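Local coordinates for protein glycosyl hydrolase (Rhizobium leguminosarum bv. trifolii, PDB 5NDX) that probably hydrolyses O-glycosidic bonds as a bacterial family 39 glycoside hydrolase, an orthologue of human alpha-L-iduronidase, at residues A[105-110]-A[149-154]; A[141-146]-A[157-162]; A[523-528]-A[607-612]. The protein carries 2 engineered substitutions. One frame throughout, in Å; residues are numbered along the deposited sequence.

Along the chain, 105-110 comes first, in the loop between strand 91-95 and helix 110-131. Contact 1 closes a loop by joining it to 149-154, beyond strand 140-142. Contact 2 closes a much shorter loop, bringing the end of strand 140-142 against helix 155-171. The segments of contacts 1 and 2 alternate along the chain, so the two loops cross, and they touch in space with centres about 9 Å apart; both reach the bound iduronide. Together they knit the third and fourth beta-alpha units of the barrel. Contact 3 follows in series, its centre about 57 Å from that of contact 1, and fastens strand 518-526 of the large mixed sheet to the loop between strands 601-607 and 618-620.

Contact 1: residues A[105-110]-A[149-154]; sequences TDYEDM and SGWWTY. With 8U8 ((2~{R},3~{S},4~{S},5~{R},6~{S})-6-(4-methyl-2-oxidanylidene-chromen-7-yl)oxy-3,4,5-tris(oxidanyl)oxane-2-carboxylic acid), chain M.
Tyr107 meets two aromatic residues of 149-154, Trp151 and Tyr154, and the three rings form an aromatic cluster that joins the loops after strands 91-95 and 140-142. The later segment starts at the ligand: Ser149 OG lies 3.3 Å from C14 of the coumarin part of 8U8. Two residues on, the chain has turned away from the pocket. With CG opposite the backbone N (chi1 164°), the indole of Trp151 swings out so that its end, CH2, comes 4.0 Å from CD2 of Tyr107. These two ring systems are tilted by only 20°, but they are slid so far apart that they hardly overlap.

Tyr154 makes the larger contribution. Its ring receives the edge of Tyr107 in a T-shaped stack, with planes at 85° and centroids 4.9 Å apart; Tyr107 CD2 sits over the middle of the Tyr154 face. CD2 of Tyr154 in turn lies above one face of the Trp151 indole, toward its rim. In the plane of the Tyr154 ring, the carbonyl of Thr105 approaches the edge, its O 3.4 Å from CE1.

The earlier segment is held in shape by a type I turn from Asp106 to Asp109. An Asx turn reinforces it, with Glu108 N donating to Asp106 OD1 at 3.2 Å from above the carboxylate plane. Asp109 N-caps helix 110-131. Helix 155-171 contributes Tyr159, edge-to-face with Trp151, and Asn161, hydrogen-bonded to Tyr107 O, so residues of this helix touch both loops, those following strands 91-95 and 140-142.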
loop_
_atom_site.group_PDB
_atom_site.type_symbol
_atom_site.label_atom_id
_atom_site.label_comp_id
_atom_site.label_asym_id
_atom_site.label_seq_id
_atom_site.Cartn_x
_atom_site.Cartn_y
_atom_site.Cartn_z
ATOM N N THR A 105 -15.317 21.348 -21.496
ATOM C CA THR A 105 -14.316 22.182 -22.202
ATOM C C THR A 105 -14.012 23.548 -21.566
ATOM O O THR A 105 -13.065 24.190 -21.964
ATOM C CB THR A 105 -14.802 22.421 -23.636
ATOM O OG1 THR A 105 -16.135 22.948 -23.585
ATOM C CG2 THR A 105 -14.813 21.101 -24.418
ATOM N N ASP A 106 -14.742 23.942 -20.524
ATOM C CA ASP A 106 -14.679 25.303 -19.997
ATOM C C ASP A 106 -15.354 25.402 -18.633
ATOM O O ASP A 106 -16.584 25.447 -18.542
ATOM C CB ASP A 106 -15.340 26.299 -20.977
ATOM C CG ASP A 106 -15.150 27.771 -20.570
ATOM O OD1 ASP A 106 -14.309 28.082 -19.686
ATOM O OD2 ASP A 106 -15.847 28.623 -21.174
ATOM N N TYR A 107 -14.543 25.477 -17.577
ATOM C CA TYR A 107 -15.082 25.512 -16.203
ATOM C C TYR A 107 -15.490 26.910 -15.747
ATOM O O TYR A 107 -15.993 27.072 -14.640
ATOM C CB TYR A 107 -14.116 24.820 -15.211
ATOM C CG TYR A 107 -14.212 23.304 -15.283
ATOM C CD1 TYR A 107 -15.261 22.627 -14.664
ATOM C CD2 TYR A 107 -13.280 22.550 -15.993
ATOM C CE1 TYR A 107 -15.369 21.250 -14.741
ATOM C CE2 TYR A 107 -13.374 21.167 -16.061
ATOM C CZ TYR A 107 -14.427 20.529 -15.434
ATOM O OH TYR A 107 -14.550 19.170 -15.496
ATOM N N GLU A 108 -15.313 27.907 -16.622
ATOM C CA GLU A 108 -15.877 29.249 -16.424
ATOM C C GLU A 108 -17.279 29.370 -16.997
ATOM O O GLU A 108 -18.027 30.256 -16.609
ATOM C CB GLU A 108 -14.964 30.296 -17.024
ATOM C CG GLU A 108 -13.560 30.178 -16.457
ATOM C CD GLU A 108 -12.737 31.421 -16.665
ATOM O OE1 GLU A 108 -13.114 32.451 -16.085
ATOM O OE2 GLU A 108 -11.709 31.358 -17.374
ATOM N N ASP A 109 -17.637 28.465 -17.902
ATOM C CA ASP A 109 -18.995 28.362 -18.382
ATOM C C ASP A 109 -19.855 27.729 -17.290
ATOM O O ASP A 109 -19.750 26.536 -17.039
ATOM C CB ASP A 109 -19.002 27.519 -19.660
ATOM C CG ASP A 109 -20.386 27.318 -20.239
ATOM O OD1 ASP A 109 -21.398 27.353 -19.512
ATOM O OD2 ASP A 109 -20.451 27.078 -21.456
ATOM N N MET A 110 -20.739 28.514 -16.687
ATOM C CA MET A 110 -21.548 28.045 -15.569
ATOM C C MET A 110 -22.569 26.927 -15.869
ATOM O O MET A 110 -23.061 26.275 -14.930
ATOM C CB MET A 110 -22.253 29.226 -14.874
ATOM C CG MET A 110 -21.291 30.139 -14.124
ATOM S SD MET A 110 -20.427 29.365 -12.725
ATOM C CE MET A 110 -21.816 28.984 -11.655
ATOM N N SER A 149 0.157 21.426 -13.490
ATOM C CA SER A 149 1.040 20.793 -14.492
ATOM C C SER A 149 0.421 20.924 -15.917
ATOM O O SER A 149 0.752 21.865 -16.644
ATOM C CB SER A 149 1.337 19.340 -14.107
ATOM O OG SER A 149 2.182 19.292 -12.967
ATOM N N GLY A 150 -0.491 20.018 -16.292
ATOM C CA GLY A 150 -1.230 20.102 -17.558
ATOM C C GLY A 150 -2.731 20.181 -17.321
ATOM O O GLY A 150 -3.473 19.409 -17.913
ATOM N N TRP A 151 -3.171 21.097 -16.443
ATOM C CA TRP A 151 -4.616 21.359 -16.162
ATOM C C TRP A 151 -5.209 22.043 -17.371
ATOM O O TRP A 151 -5.187 23.279 -17.463
ATOM C CB TRP A 151 -4.781 22.209 -14.882
ATOM C CG TRP A 151 -6.109 22.942 -14.537
ATOM C CD1 TRP A 151 -6.244 24.296 -14.380
ATOM C CD2 TRP A 151 -7.421 22.381 -14.241
ATOM N NE1 TRP A 151 -7.541 24.615 -14.046
ATOM C CE2 TRP A 151 -8.285 23.469 -13.956
ATOM C CE3 TRP A 151 -7.953 21.083 -14.213
ATOM C CZ2 TRP A 151 -9.659 23.297 -13.652
ATOM C CZ3 TRP A 151 -9.341 20.917 -13.903
ATOM C CH2 TRP A 151 -10.158 22.018 -13.630
ATOM N N TRP A 152 -5.733 21.191 -18.273
ATOM C CA TRP A 152 -6.139 21.493 -19.680
ATOM C C TRP A 152 -5.964 22.939 -20.139
ATOM O O TRP A 152 -5.222 23.209 -21.068
ATOM C CB TRP A 152 -7.580 20.990 -19.961
ATOM C CG TRP A 152 -7.690 19.806 -20.929
ATOM C CD1 TRP A 152 -7.086 19.686 -22.158
ATOM C CD2 TRP A 152 -8.484 18.613 -20.756
ATOM N NE1 TRP A 152 -7.436 18.488 -22.742
ATOM C CE2 TRP A 152 -8.293 17.812 -21.909
ATOM C CE3 TRP A 152 -9.329 18.139 -19.734
ATOM C CZ2 TRP A 152 -8.922 16.565 -22.071
ATOM C CZ3 TRP A 152 -9.956 16.907 -19.898
ATOM C CH2 TRP A 152 -9.745 16.131 -21.058
ATOM N N THR A 153 -6.678 23.843 -19.488
ATOM C CA THR A 153 -6.337 25.266 -19.469
ATOM C C THR A 153 -7.071 25.787 -18.238
ATOM O O THR A 153 -6.466 25.952 -17.171
ATOM C CB THR A 153 -6.743 26.037 -20.776
ATOM O OG1 THR A 153 -7.777 25.321 -21.471
ATOM C CG2 THR A 153 -5.537 26.280 -21.741
ATOM N N TYR A 154 -8.387 25.980 -18.415
ATOM C CA TYR A 154 -9.392 26.408 -17.423
ATOM C C TYR A 154 -9.039 27.556 -16.459
ATOM O O TYR A 154 -9.915 28.380 -16.156
ATOM C CB TYR A 154 -9.943 25.204 -16.665
ATOM C CG TYR A 154 -10.227 23.968 -17.517
ATOM C CD1 TYR A 154 -10.905 24.060 -18.736
ATOM C CD2 TYR A 154 -9.847 22.683 -17.075
ATOM C CE1 TYR A 154 -11.163 22.923 -19.498
ATOM C CE2 TYR A 154 -10.117 21.542 -17.820
ATOM C CZ TYR A 154 -10.771 21.666 -19.031
ATOM O OH TYR A 154 -11.038 20.542 -19.771
HETATM C C15 8U8 M . 4.577 17.103 -15.373
HETATM C C13 8U8 M . 4.793 17.234 -13.983
HETATM C C14 8U8 M . 5.314 18.438 -13.499
HETATM C C16 8U8 M . 5.507 18.623 -12.127
HETATM O O9 8U8 M . 5.998 19.696 -11.780
HETATM O O8 8U8 M . 5.208 17.625 -11.221
HETATM C C11 8U8 M . 4.589 16.476 -11.647
HETATM C C10 8U8 M . 4.172 15.541 -10.694
HETATM C C12 8U8 M . 4.387 16.261 -13.038
HETATM C C7 8U8 M . 3.719 15.083 -13.424
HETATM C C8 8U8 M . 3.299 14.153 -12.467
HETATM C C9 8U8 M . 3.530 14.364 -11.098
HETATM O O2 8U8 M . 3.102 13.494 -10.115
HETATM C C5 8U8 M . 2.879 12.045 -10.323
HETATM O O1 8U8 M . 4.018 11.497 -11.005
HETATM C C1 8U8 M . 3.893 10.259 -11.592
HETATM C C6 8U8 M . 5.153 9.667 -11.312
HETATM O O7 8U8 M . 5.529 8.805 -12.098
HETATM O O6 8U8 M . 5.720 10.053 -10.305
HETATM C C2 8U8 M . 2.837 9.290 -10.979
HETATM O O5 8U8 M . 3.368 8.734 -9.757
HETATM C C3 8U8 M . 1.410 9.960 -10.764
HETATM O O4 8U8 M . 0.488 9.386 -11.625
HETATM C C4 8U8 M . 1.462 11.508 -10.966
HETATM O O3 8U8 M . 0.208 12.088 -10.419
#

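Contact 2: residues A[141-146]-A[157-162]; sequences FETTNQ and KGYTNY. Engineered in segment 141-146: Gln146 (natural residue Glu). With 8U8 ((2~{R},3~{S},4~{S},5~{R},6~{S})-6-(4-methyl-2-oxidanylidene-chromen-7-yl)oxy-3,4,5-tris(oxidanyl)oxane-2-carboxylic acid), chain M.
Tyr162 OH has two backbone partners where the end of strand 140-142 faces helix 155-171. It accepts from the backbone N of Thr144 through a short, bent bond (2.6 Å, 133°), and it is also hydrogen-bonded to Leu96 O, next to strand 91-95. The amide arrives near the plane of the phenol, at the ring's oxygen-bearing edge, and Thr144 CB follows it to 3.0 Å from Tyr162 OH, which makes the packing tight. Tyr159 reaches over from one turn earlier on the helix. With CG anti to the backbone N (chi1 -170°), its side chain extends across Thr143 at roughly a right angle, and its OH lies 3.2 Å from Thr143 CB. The Thr143 and Tyr159 hydroxyls are at best weakly bonded, Pro182 O competing weakly for Thr143 OG1. CG2 of Thr144 borders the edge of the Tyr159 ring.

Past Thr144 the chain enters the pocket. Asn145 ND2 donates to the sugar hydroxyl O3 of 8U8 at 3.0 Å, while its OD1 is held by Arg57, which fixes how the amide is turned. Gln146, an engineered residue where the natural protein has Glu, gives a second bond from NE2 to the same O3, at 3.1 Å. NE2 also stands 2.9 Å from O2, the oxygen linking sugar and coumarin. An Asn followed by the acid at the end of the fourth strand is the hallmark of clan GH-A barrels. The placement of Gln146 is consistent with the natural Glu at this position acting as the predicted proton donor to the leaving group, with Asn145 holding the hydroxyl beside the anomeric carbon.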
loop_
_atom_site.group_PDB
_atom_site.type_symbol
_atom_site.label_atom_id
_atom_site.label_comp_id
_atom_site.label_asym_id
_atom_site.label_seq_id
_atom_site.Cartn_x
_atom_site.Cartn_y
_atom_site.Cartn_z
ATOM N N PHE A 141 -13.168 11.727 -1.186
ATOM C CA PHE A 141 -13.228 12.331 -2.504
ATOM C C PHE A 141 -12.223 13.439 -2.561
ATOM O O PHE A 141 -12.037 14.147 -1.580
ATOM C CB PHE A 141 -14.620 12.891 -2.789
ATOM C CG PHE A 141 -15.648 11.829 -2.900
ATOM C CD1 PHE A 141 -15.874 11.211 -4.128
ATOM C CD2 PHE A 141 -16.287 11.358 -1.769
ATOM C CE1 PHE A 141 -16.803 10.180 -4.236
ATOM C CE2 PHE A 141 -17.191 10.310 -1.858
ATOM C CZ PHE A 141 -17.448 9.733 -3.095
ATOM N N GLU A 142 -11.594 13.572 -3.721
ATOM C CA GLU A 142 -10.510 14.526 -3.930
ATOM C C GLU A 142 -10.677 15.260 -5.233
ATOM O O GLU A 142 -11.219 14.718 -6.200
ATOM C CB GLU A 142 -9.146 13.796 -4.031
ATOM C CG GLU A 142 -8.004 14.694 -3.645
ATOM C CD GLU A 142 -6.640 14.042 -3.765
ATOM O OE1 GLU A 142 -6.538 13.047 -4.479
ATOM O OE2 GLU A 142 -5.679 14.551 -3.174
ATOM N N THR A 143 -10.141 16.460 -5.274
ATOM C CA THR A 143 -9.981 17.163 -6.550
ATOM C C THR A 143 -9.070 16.409 -7.512
ATOM O O THR A 143 -8.214 15.586 -7.128
ATOM C CB THR A 143 -9.238 18.489 -6.415
ATOM O OG1 THR A 143 -7.957 18.213 -5.815
ATOM C CG2 THR A 143 -10.016 19.469 -5.618
ATOM N N THR A 144 -9.261 16.788 -8.763
ATOM C CA THR A 144 -8.582 16.271 -9.923
ATOM C C THR A 144 -7.146 16.551 -9.700
ATOM O O THR A 144 -6.742 17.619 -9.187
ATOM C CB THR A 144 -9.088 16.972 -11.257
ATOM O OG1 THR A 144 -8.934 16.117 -12.397
ATOM C CG2 THR A 144 -8.388 18.318 -11.503
ATOM N N ASN A 145 -6.384 15.591 -10.163
ATOM C CA ASN A 145 -4.980 15.506 -9.873
ATOM C C ASN A 145 -4.233 16.722 -10.455
ATOM O O ASN A 145 -4.704 17.396 -11.417
ATOM C CB ASN A 145 -4.422 14.201 -10.445
ATOM C CG ASN A 145 -2.982 13.961 -10.042
ATOM O OD1 ASN A 145 -2.648 13.942 -8.837
ATOM N ND2 ASN A 145 -2.101 13.833 -11.056
ATOM N N GLN A 146 -3.090 16.998 -9.821
ATOM C CA GLN A 146 -2.292 18.147 -10.106
ATOM C C GLN A 146 -3.285 19.292 -10.266
ATOM O O GLN A 146 -3.930 19.697 -9.288
ATOM C CB GLN A 146 -1.391 17.917 -11.337
ATOM C CG GLN A 146 0.001 17.387 -11.009
ATOM C CD GLN A 146 0.223 15.911 -11.354
ATOM O OE1 GLN A 146 -0.017 15.479 -12.485
ATOM N NE2 GLN A 146 0.717 15.146 -10.388
ATOM N N LYS A 157 -9.641 30.394 -11.977
ATOM C CA LYS A 157 -11.066 30.591 -11.744
ATOM C C LYS A 157 -11.841 29.337 -12.121
ATOM O O LYS A 157 -12.734 28.944 -11.403
ATOM C CB LYS A 157 -11.624 31.797 -12.530
ATOM C CG LYS A 157 -12.626 32.646 -11.743
ATOM C CD LYS A 157 -11.918 33.765 -10.950
ATOM C CE LYS A 157 -12.878 34.821 -10.388
ATOM N NZ LYS A 157 -13.672 34.290 -9.237
ATOM N N GLY A 158 -11.502 28.749 -13.271
ATOM C CA GLY A 158 -12.042 27.455 -13.689
ATOM C C GLY A 158 -11.897 26.396 -12.586
ATOM O O GLY A 158 -12.873 25.736 -12.253
ATOM N N TYR A 159 -10.692 26.320 -12.006
ATOM C CA TYR A 159 -10.331 25.358 -10.956
ATOM C C TYR A 159 -11.194 25.550 -9.729
ATOM O O TYR A 159 -11.777 24.607 -9.211
ATOM C CB TYR A 159 -8.845 25.461 -10.550
ATOM C CG TYR A 159 -8.439 24.302 -9.645
ATOM C CD1 TYR A 159 -8.182 23.037 -10.178
ATOM C CD2 TYR A 159 -8.407 24.437 -8.257
ATOM C CE1 TYR A 159 -7.872 21.955 -9.360
ATOM C CE2 TYR A 159 -8.082 23.357 -7.439
ATOM C CZ TYR A 159 -7.826 22.124 -8.004
ATOM O OH TYR A 159 -7.517 21.057 -7.227
ATOM N N THR A 160 -11.296 26.798 -9.312
ATOM C CA THR A 160 -12.041 27.165 -8.133
ATOM C C THR A 160 -13.562 26.923 -8.306
ATOM O O THR A 160 -14.258 26.556 -7.357
ATOM C CB THR A 160 -11.608 28.600 -7.742
ATOM O OG1 THR A 160 -11.489 28.701 -6.332
ATOM C CG2 THR A 160 -12.516 29.672 -8.285
ATOM N N ASN A 161 -14.079 27.083 -9.524
ATOM C CA ASN A 161 -15.486 26.742 -9.840
ATOM C C ASN A 161 -15.710 25.220 -9.873
ATOM O O ASN A 161 -16.767 24.729 -9.504
ATOM C CB ASN A 161 -15.885 27.230 -11.242
ATOM C CG ASN A 161 -15.961 28.739 -11.378
ATOM O OD1 ASN A 161 -16.064 29.498 -10.409
ATOM N ND2 ASN A 161 -15.950 29.167 -12.618
ATOM N N TYR A 162 -14.746 24.527 -10.459
ATOM C CA TYR A 162 -14.682 23.060 -10.440
ATOM C C TYR A 162 -14.757 22.507 -9.001
ATOM O O TYR A 162 -15.566 21.606 -8.730
ATOM C CB TYR A 162 -13.446 22.583 -11.218
ATOM C CG TYR A 162 -12.960 21.206 -10.822
ATOM C CD1 TYR A 162 -13.578 20.043 -11.313
ATOM C CD2 TYR A 162 -11.898 21.069 -9.955
ATOM C CE1 TYR A 162 -13.131 18.784 -10.936
ATOM C CE2 TYR A 162 -11.447 19.825 -9.570
ATOM C CZ TYR A 162 -12.086 18.689 -10.043
ATOM O OH TYR A 162 -11.604 17.486 -9.632
HETATM C C15 8U8 M . 4.577 17.103 -15.373
HETATM C C13 8U8 M . 4.793 17.234 -13.983
HETATM C C14 8U8 M . 5.314 18.438 -13.499
HETATM C C16 8U8 M . 5.507 18.623 -12.127
HETATM O O9 8U8 M . 5.998 19.696 -11.780
HETATM O O8 8U8 M . 5.208 17.625 -11.221
HETATM C C11 8U8 M . 4.589 16.476 -11.647
HETATM C C10 8U8 M . 4.172 15.541 -10.694
HETATM C C12 8U8 M . 4.387 16.261 -13.038
HETATM C C7 8U8 M . 3.719 15.083 -13.424
HETATM C C8 8U8 M . 3.299 14.153 -12.467
HETATM C C9 8U8 M . 3.530 14.364 -11.098
HETATM O O2 8U8 M . 3.102 13.494 -10.115
HETATM C C5 8U8 M . 2.879 12.045 -10.323
HETATM O O1 8U8 M . 4.018 11.497 -11.005
HETATM C C1 8U8 M . 3.893 10.259 -11.592
HETATM C C6 8U8 M . 5.153 9.667 -11.312
HETATM O O7 8U8 M . 5.529 8.805 -12.098
HETATM O O6 8U8 M . 5.720 10.053 -10.305
HETATM C C2 8U8 M . 2.837 9.290 -10.979
HETATM O O5 8U8 M . 3.368 8.734 -9.757
HETATM C C3 8U8 M . 1.410 9.960 -10.764
HETATM O O4 8U8 M . 0.488 9.386 -11.625
HETATM C C4 8U8 M . 1.462 11.508 -10.966
HETATM O O3 8U8 M . 0.208 12.088 -10.419
#

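Contact 3: residues A[523-528]-A[607-612]; sequences LVVPDV and RDAFGR. Unlike the reference sequence in segment 607-612: Arg607 (reference His). With SO4 (sulfate ion), chain G.
In Asp527 a chi1 of -180° sends the carboxylate away from its own backbone N, while Arg612 folds at chi3 (-66°), and the two side chains cross at about a right angle. Both terminal nitrogens of Arg612 converge on one oxygen: NH1 and NH2 each lie 2.8 Å from Asp527 OD1, approaching from the same face of a carboxylate turned 45° from the guanidinium. The guanidinium is held at a second edge by Asp608, whose OD2 takes NE through its syn lone pair at 2.8 Å and NH2 at 3.0 Å. Sharing one arginine probably offsets the mutual repulsion of the two carboxylates, and Asp527 OD2 has a further cation in Arg437.

Residues 608-611 form a type I turn in the loop from strand 601-607 to strand 618-620, both strands of the small C-terminal antiparallel sheet, which probably belongs to a fibronectin type III (immunoglobulin-like) domain as in the human enzyme. Asp608 OD1 also accepts from Arg612 N, at 2.9 Å, tying side chain to turn. The turn packs against the end of strand 518-526 and its neighbour 436-445.

Phe610 slots in beside the salt bridges. Asp527 CB lies over one face of its ring, a CH-pi contact 4.0 Å from the centroid, while the carbonyl of Val525 meets the ring edge, O to CZ 3.6 Å. Deeper in, Val525 CG2 touches Ala609 CB at 4.1 Å. At the end of strand 601-607, Arg607, which differs from the reference sequence, holds a sulfate ion through NH1 and NH2; the ion is probably from the crystallisation liquor.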
loop_
_atom_site.group_PDB
_atom_site.type_symbol
_atom_site.label_atom_id
_atom_site.label_comp_id
_atom_site.label_asym_id
_atom_site.label_seq_id
_atom_site.Cartn_x
_atom_site.Cartn_y
_atom_site.Cartn_z
ATOM N N LEU A 523 7.469 -9.644 16.123
ATOM C CA LEU A 523 6.176 -9.840 16.728
ATOM C C LEU A 523 6.403 -10.692 17.943
ATOM O O LEU A 523 7.062 -11.743 17.845
ATOM C CB LEU A 523 5.239 -10.573 15.774
ATOM C CG LEU A 523 5.026 -9.907 14.404
ATOM C CD1 LEU A 523 4.227 -10.804 13.449
ATOM C CD2 LEU A 523 4.340 -8.599 14.570
ATOM N N VAL A 524 5.938 -10.209 19.089
ATOM C CA VAL A 524 5.979 -10.970 20.337
ATOM C C VAL A 524 4.520 -11.079 20.809
ATOM O O VAL A 524 3.915 -10.069 21.174
ATOM C CB VAL A 524 6.805 -10.277 21.389
ATOM C CG1 VAL A 524 6.828 -11.109 22.658
ATOM C CG2 VAL A 524 8.249 -10.062 20.904
ATOM N N VAL A 525 3.944 -12.279 20.723
ATOM C CA VAL A 525 2.508 -12.415 20.899
ATOM C C VAL A 525 2.187 -13.398 22.045
ATOM O O VAL A 525 2.871 -14.379 22.185
ATOM C CB VAL A 525 1.798 -12.832 19.613
ATOM C CG1 VAL A 525 2.038 -11.789 18.563
ATOM C CG2 VAL A 525 2.252 -14.184 19.094
ATOM N N PRO A 526 1.150 -13.112 22.862
ATOM C CA PRO A 526 0.791 -14.006 23.947
ATOM C C PRO A 526 0.046 -15.232 23.440
ATOM O O PRO A 526 -0.379 -15.276 22.313
ATOM C CB PRO A 526 -0.112 -13.146 24.833
ATOM C CG PRO A 526 -0.777 -12.222 23.859
ATOM C CD PRO A 526 0.332 -11.885 22.871
ATOM N N ASP A 527 -0.052 -16.243 24.282
ATOM C CA ASP A 527 -0.777 -17.464 23.990
ATOM C C ASP A 527 -2.257 -17.260 24.418
ATOM O O ASP A 527 -2.534 -17.110 25.589
ATOM C CB ASP A 527 -0.131 -18.621 24.757
ATOM C CG ASP A 527 -0.816 -19.951 24.521
ATOM O OD1 ASP A 527 -1.748 -20.047 23.725
ATOM O OD2 ASP A 527 -0.415 -20.925 25.163
ATOM N N VAL A 528 -3.195 -17.200 23.479
ATOM C CA VAL A 528 -4.594 -17.015 23.883
ATOM C C VAL A 528 -5.236 -18.356 24.333
ATOM O O VAL A 528 -6.355 -18.362 24.680
ATOM C CB VAL A 528 -5.453 -16.340 22.804
ATOM C CG1 VAL A 528 -4.848 -14.993 22.415
ATOM C CG2 VAL A 528 -5.659 -17.250 21.566
ATOM N N ARG A 607 -2.570 -20.833 10.911
ATOM C CA ARG A 607 -1.639 -21.326 11.925
ATOM C C ARG A 607 -1.186 -20.166 12.790
ATOM O O ARG A 607 -0.828 -19.117 12.268
ATOM C CB ARG A 607 -0.421 -21.977 11.314
ATOM C CG ARG A 607 -0.645 -23.415 10.930
ATOM C CD ARG A 607 0.644 -24.228 10.955
ATOM N NE ARG A 607 0.313 -25.522 10.367
ATOM C CZ ARG A 607 -0.181 -26.563 11.031
ATOM N NH1 ARG A 607 -0.341 -26.525 12.348
ATOM N NH2 ARG A 607 -0.495 -27.676 10.370
ATOM N N ASP A 608 -1.264 -20.329 14.099
ATOM C CA ASP A 608 -0.802 -19.300 14.974
ATOM C C ASP A 608 0.694 -19.511 15.221
ATOM O O ASP A 608 1.287 -20.512 14.787
ATOM C CB ASP A 608 -1.618 -19.218 16.254
ATOM C CG ASP A 608 -1.483 -20.438 17.162
ATOM O OD1 ASP A 608 -0.537 -21.235 17.019
ATOM O OD2 ASP A 608 -2.372 -20.568 18.042
ATOM N N ALA A 609 1.283 -18.597 15.956
ATOM C CA ALA A 609 2.726 -18.664 16.178
ATOM C C ALA A 609 3.125 -19.793 17.155
ATOM O O ALA A 609 4.298 -20.131 17.254
ATOM C CB ALA A 609 3.238 -17.305 16.639
ATOM N N PHE A 610 2.151 -20.420 17.826
ATOM C CA PHE A 610 2.423 -21.561 18.675
ATOM C C PHE A 610 2.310 -22.880 17.898
ATOM O O PHE A 610 2.315 -23.906 18.496
ATOM C CB PHE A 610 1.525 -21.510 19.922
ATOM C CG PHE A 610 1.707 -20.248 20.695
ATOM C CD1 PHE A 610 1.035 -19.104 20.334
ATOM C CD2 PHE A 610 2.638 -20.171 21.712
ATOM C CE1 PHE A 610 1.234 -17.918 21.000
ATOM C CE2 PHE A 610 2.862 -18.974 22.371
ATOM C CZ PHE A 610 2.161 -17.855 22.008
ATOM N N GLY A 611 2.213 -22.838 16.569
ATOM C CA GLY A 611 2.041 -24.017 15.754
ATOM C C GLY A 611 0.619 -24.609 15.686
ATOM O O GLY A 611 0.440 -25.617 15.053
ATOM N N ARG A 612 -0.394 -23.994 16.289
ATOM C CA ARG A 612 -1.725 -24.593 16.240
ATOM C C ARG A 612 -2.464 -24.241 14.944
ATOM O O ARG A 612 -2.501 -23.089 14.553
ATOM C CB ARG A 612 -2.552 -24.171 17.446
ATOM C CG ARG A 612 -1.935 -24.632 18.765
ATOM C CD ARG A 612 -2.686 -24.070 19.968
ATOM N NE ARG A 612 -2.523 -22.606 20.015
ATOM C CZ ARG A 612 -2.382 -21.876 21.119
ATOM N NH1 ARG A 612 -2.369 -22.421 22.317
ATOM N NH2 ARG A 612 -2.300 -20.559 21.018
HETATM S S SO4 G . -1.740 -30.230 12.226
HETATM O O1 SO4 G . -1.097 -31.300 13.030
HETATM O O2 SO4 G . -1.601 -28.937 12.930
HETATM O O3 SO4 G . -1.085 -30.151 10.900
HETATM O O4 SO4 G . -3.179 -30.534 12.043
#